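Local coordinates for protein galactose-binding lectin (Enterobacter cloacae subsp. cloacae, PDB 6YF6) that probably binds sugars as a lectin, its C-terminal domain holding a fucoside beside a calcium ion, at residues 49-54 with 85-90. Residues are numbered along the deposited sequence; the frame is centred on the assembly and turned at random.
Sequences AGEILK and SLRADG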
ATOM      1  N   ALA A  49     -20.938  -0.734  16.439  1.00 27.04           N
ATOM      2  CA  ALA A  49     -20.419   0.586  16.769  1.00 28.04           C
ATOM      3  C   ALA A  49     -19.603   0.496  18.051  1.00 27.17           C
ATOM      4  O   ALA A  49     -20.035  -0.133  19.026  1.00 25.02           O
ATOM      5  CB  ALA A  49     -21.549   1.602  16.933  1.00 30.16           C
ATOM      6  N   GLY A  50     -18.433   1.126  18.047  1.00 26.78           N
ATOM      7  CA  GLY A  50     -17.514   1.113  19.158  1.00 26.43           C
ATOM      8  C   GLY A  50     -16.115   0.809  18.673  1.00 25.79           C
ATOM      9  O   GLY A  50     -15.795   0.976  17.490  1.00 26.53           O
ATOM     10  N   GLU A  51     -15.270   0.354  19.592  1.00 25.38           N
ATOM     11  CA  GLU A  51     -13.886   0.030  19.261  1.00 25.69           C
ATOM     12  C   GLU A  51     -13.833  -1.364  18.642  1.00 25.81           C
ATOM     13  O   GLU A  51     -14.193  -2.353  19.288  1.00 28.08           O
ATOM     14  CB  GLU A  51     -13.012   0.135  20.510  1.00 26.33           C
ATOM     15  CG  GLU A  51     -13.057   1.534  21.139  1.00 27.48           C
ATOM     16  CD  GLU A  51     -12.126   1.714  22.327  1.00 30.12           C
ATOM     17  OE1 GLU A  51     -11.576   0.716  22.834  1.00 31.28           O
ATOM     18  OE2 GLU A  51     -11.942   2.873  22.756  1.00 31.39           O
ATOM     19  N   ILE A  52     -13.401  -1.433  17.380  1.00 24.58           N
ATOM     20  CA  ILE A  52     -13.416  -2.683  16.625  1.00 23.76           C
ATOM     21  C   ILE A  52     -12.048  -3.354  16.544  1.00 23.62           C
ATOM     22  O   ILE A  52     -11.983  -4.569  16.295  1.00 24.78           O
ATOM     23  CB  ILE A  52     -13.962  -2.447  15.200  1.00 24.75           C
ATOM     24  CG1 ILE A  52     -13.026  -1.515  14.423  1.00 27.34           C
ATOM     25  CG2 ILE A  52     -15.367  -1.862  15.260  1.00 23.68           C
ATOM     26  CD1 ILE A  52     -13.464  -1.239  13.001  1.00 28.23           C
ATOM     27  N   LEU A  53     -10.961  -2.604  16.706  1.00 22.15           N
ATOM     28  CA  LEU A  53      -9.614  -3.154  16.752  1.00 25.08           C
ATOM     29  C   LEU A  53      -8.836  -2.394  17.814  1.00 24.87           C
ATOM     30  O   LEU A  53      -8.928  -1.166  17.887  1.00 26.42           O
ATOM     31  CB  LEU A  53      -8.889  -3.025  15.407  1.00 28.39           C
ATOM     32  CG  LEU A  53      -8.898  -4.162  14.386  1.00 31.57           C
ATOM     33  CD1 LEU A  53      -7.925  -3.790  13.259  1.00 31.64           C
ATOM     34  CD2 LEU A  53      -8.542  -5.511  14.994  1.00 34.67           C
ATOM     35  N   LYS A  54      -8.058  -3.109  18.622  1.00 25.72           N
ATOM     36  CA  LYS A  54      -7.350  -2.485  19.731  1.00 25.58           C
ATOM     37  C   LYS A  54      -5.920  -2.999  19.802  1.00 25.87           C
ATOM     38  O   LYS A  54      -5.640  -4.158  19.485  1.00 25.24           O
ATOM     39  CB  LYS A  54      -8.073  -2.741  21.063  1.00 29.89           C
ATOM     40  CG  LYS A  54      -9.343  -1.919  21.233  1.00 37.60           C
ATOM     41  CD  LYS A  54     -10.136  -2.353  22.456  1.00 48.55           C
ATOM     42  CE  LYS A  54      -9.599  -1.722  23.730  1.00 58.48           C
ATOM     43  NZ  LYS A  54     -10.333  -2.212  24.931  1.00 64.53           N
ATOM     44  N   SER A  85     -13.147   5.941  12.578  1.00 23.43           N
ATOM     45  CA  SER A  85     -12.212   6.945  13.070  1.00 23.19           C
ATOM     46  C   SER A  85     -11.104   6.250  13.855  1.00 24.67           C
ATOM     47  O   SER A  85     -11.111   5.027  14.034  1.00 24.52           O
ATOM     48  CB  SER A  85     -12.918   7.995  13.941  1.00 24.05           C
ATOM     49  OG  SER A  85     -13.449   7.423  15.126  1.00 24.83           O
ATOM     50  N   LEU A  86     -10.142   7.045  14.323  1.00 24.41           N
ATOM     51  CA  LEU A  86      -9.019   6.558  15.110  1.00 22.13           C
ATOM     52  C   LEU A  86      -9.026   7.199  16.491  1.00 24.74           C
ATOM     53  O   LEU A  86      -9.362   8.381  16.638  1.00 25.93           O
ATOM     54  CB  LEU A  86      -7.689   6.856  14.421  1.00 24.03           C
ATOM     55  CG  LEU A  86      -7.568   6.394  12.969  1.00 26.95           C
ATOM     56  CD1 LEU A  86      -6.292   6.943  12.338  1.00 31.44           C
ATOM     57  CD2 LEU A  86      -7.604   4.882  12.899  1.00 27.03           C
ATOM     58  N   ARG A  87      -8.619   6.426  17.491  1.00 24.88           N
ATOM     59  CA  ARG A  87      -8.590   6.876  18.876  1.00 26.74           C
ATOM     60  C   ARG A  87      -7.272   6.468  19.513  1.00 27.40           C
ATOM     61  O   ARG A  87      -6.763   5.373  19.259  1.00 28.48           O
ATOM     62  CB  ARG A  87      -9.774   6.290  19.654  1.00 28.68           C
ATOM     63  CG  ARG A  87      -9.901   6.768  21.091  1.00 30.32           C
ATOM     64  CD  ARG A  87     -11.200   6.263  21.710  1.00 32.77           C
ATOM     65  NE  ARG A  87     -12.370   6.780  21.004  1.00 33.13           N
ATOM     66  CZ  ARG A  87     -13.569   6.202  20.998  1.00 34.18           C
ATOM     67  NH1 ARG A  87     -13.780   5.073  21.663  1.00 33.86           N
ATOM     68  NH2 ARG A  87     -14.562   6.759  20.319  1.00 37.21           N
ATOM     69  N   ALA A  88      -6.711   7.355  20.335  1.00 27.20           N
ATOM     70  CA  ALA A  88      -5.448   7.085  21.014  1.00 24.73           C
ATOM     71  C   ALA A  88      -5.514   7.617  22.436  1.00 26.28           C
ATOM     72  O   ALA A  88      -5.722   8.817  22.643  1.00 29.92           O
ATOM     73  CB  ALA A  88      -4.273   7.718  20.266  1.00 22.02           C
ATOM     74  N   ASP A  89      -5.313   6.726  23.407  1.00 26.83           N
ATOM     75  CA  ASP A  89      -5.376   7.087  24.823  1.00 30.07           C
ATOM     76  C   ASP A  89      -6.685   7.806  25.130  1.00 34.93           C
ATOM     77  O   ASP A  89      -6.723   8.804  25.855  1.00 37.53           O
ATOM     78  CB  ASP A  89      -4.168   7.932  25.225  1.00 31.42           C
ATOM     79  CG  ASP A  89      -2.877   7.133  25.216  1.00 30.88           C
ATOM     80  OD1 ASP A  89      -2.946   5.906  25.455  1.00 31.34           O
ATOM     81  OD2 ASP A  89      -1.803   7.724  24.965  1.00 30.32           O
ATOM     82  N   GLY A  90      -7.772   7.285  24.561  1.00 35.67           N
ATOM     83  CA  GLY A  90      -9.099   7.806  24.798  1.00 38.52           C
ATOM     84  C   GLY A  90      -9.453   9.048  24.014  1.00 36.84           C
ATOM     85  O   GLY A  90     -10.600   9.505  24.098  1.00 37.67           O
TER
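Glu51 and Arg87 lie in register on either side of an intervening strand: their CA atoms, the nearest pair between 49-54 and 85-90, stand 8.7 Å apart. The two segments belong to one antiparallel sheet, with strand 118-125 between them; Gly50 and Ile52 bond by backbone to Ser125 and Val123, and Ser85 to Val124. Contact is left to two long side chains reaching over that strand, where Glu51 rests on Ala122 and Arg87 on Val124. Arg87 starts out toward 49-54 with CG anti to the backbone N (chi1 -176°), then bends at chi3, bringing NH1 round to the glutamate. Glu51, extended beyond CG, swings its end over and crosses the Arg87 side chain at about a right angle. NH1 of Arg87 donates to OE2 of Glu51 over 3.1 Å, near the guanidinium plane and into the oxygen's anti lone pair. The carboxylate and guanidinium planes are 50° apart, joined by a single N-H...O bond rather than a flat two-bond pairing. NE of Arg87 pairs with Asp92, its stronger polar partner, while OE1 of Glu51 has a long 3.8 Å salt bridge to NZ of Lys54. The chain turns a corner at Leu53, and Leu53 and Lys54 pair with a strand of the second subunit. The result is a salt-bridge network spanning the middle strand, on the surface of this C-terminal domain's beta-sandwich, away from the calcium and fucoside site.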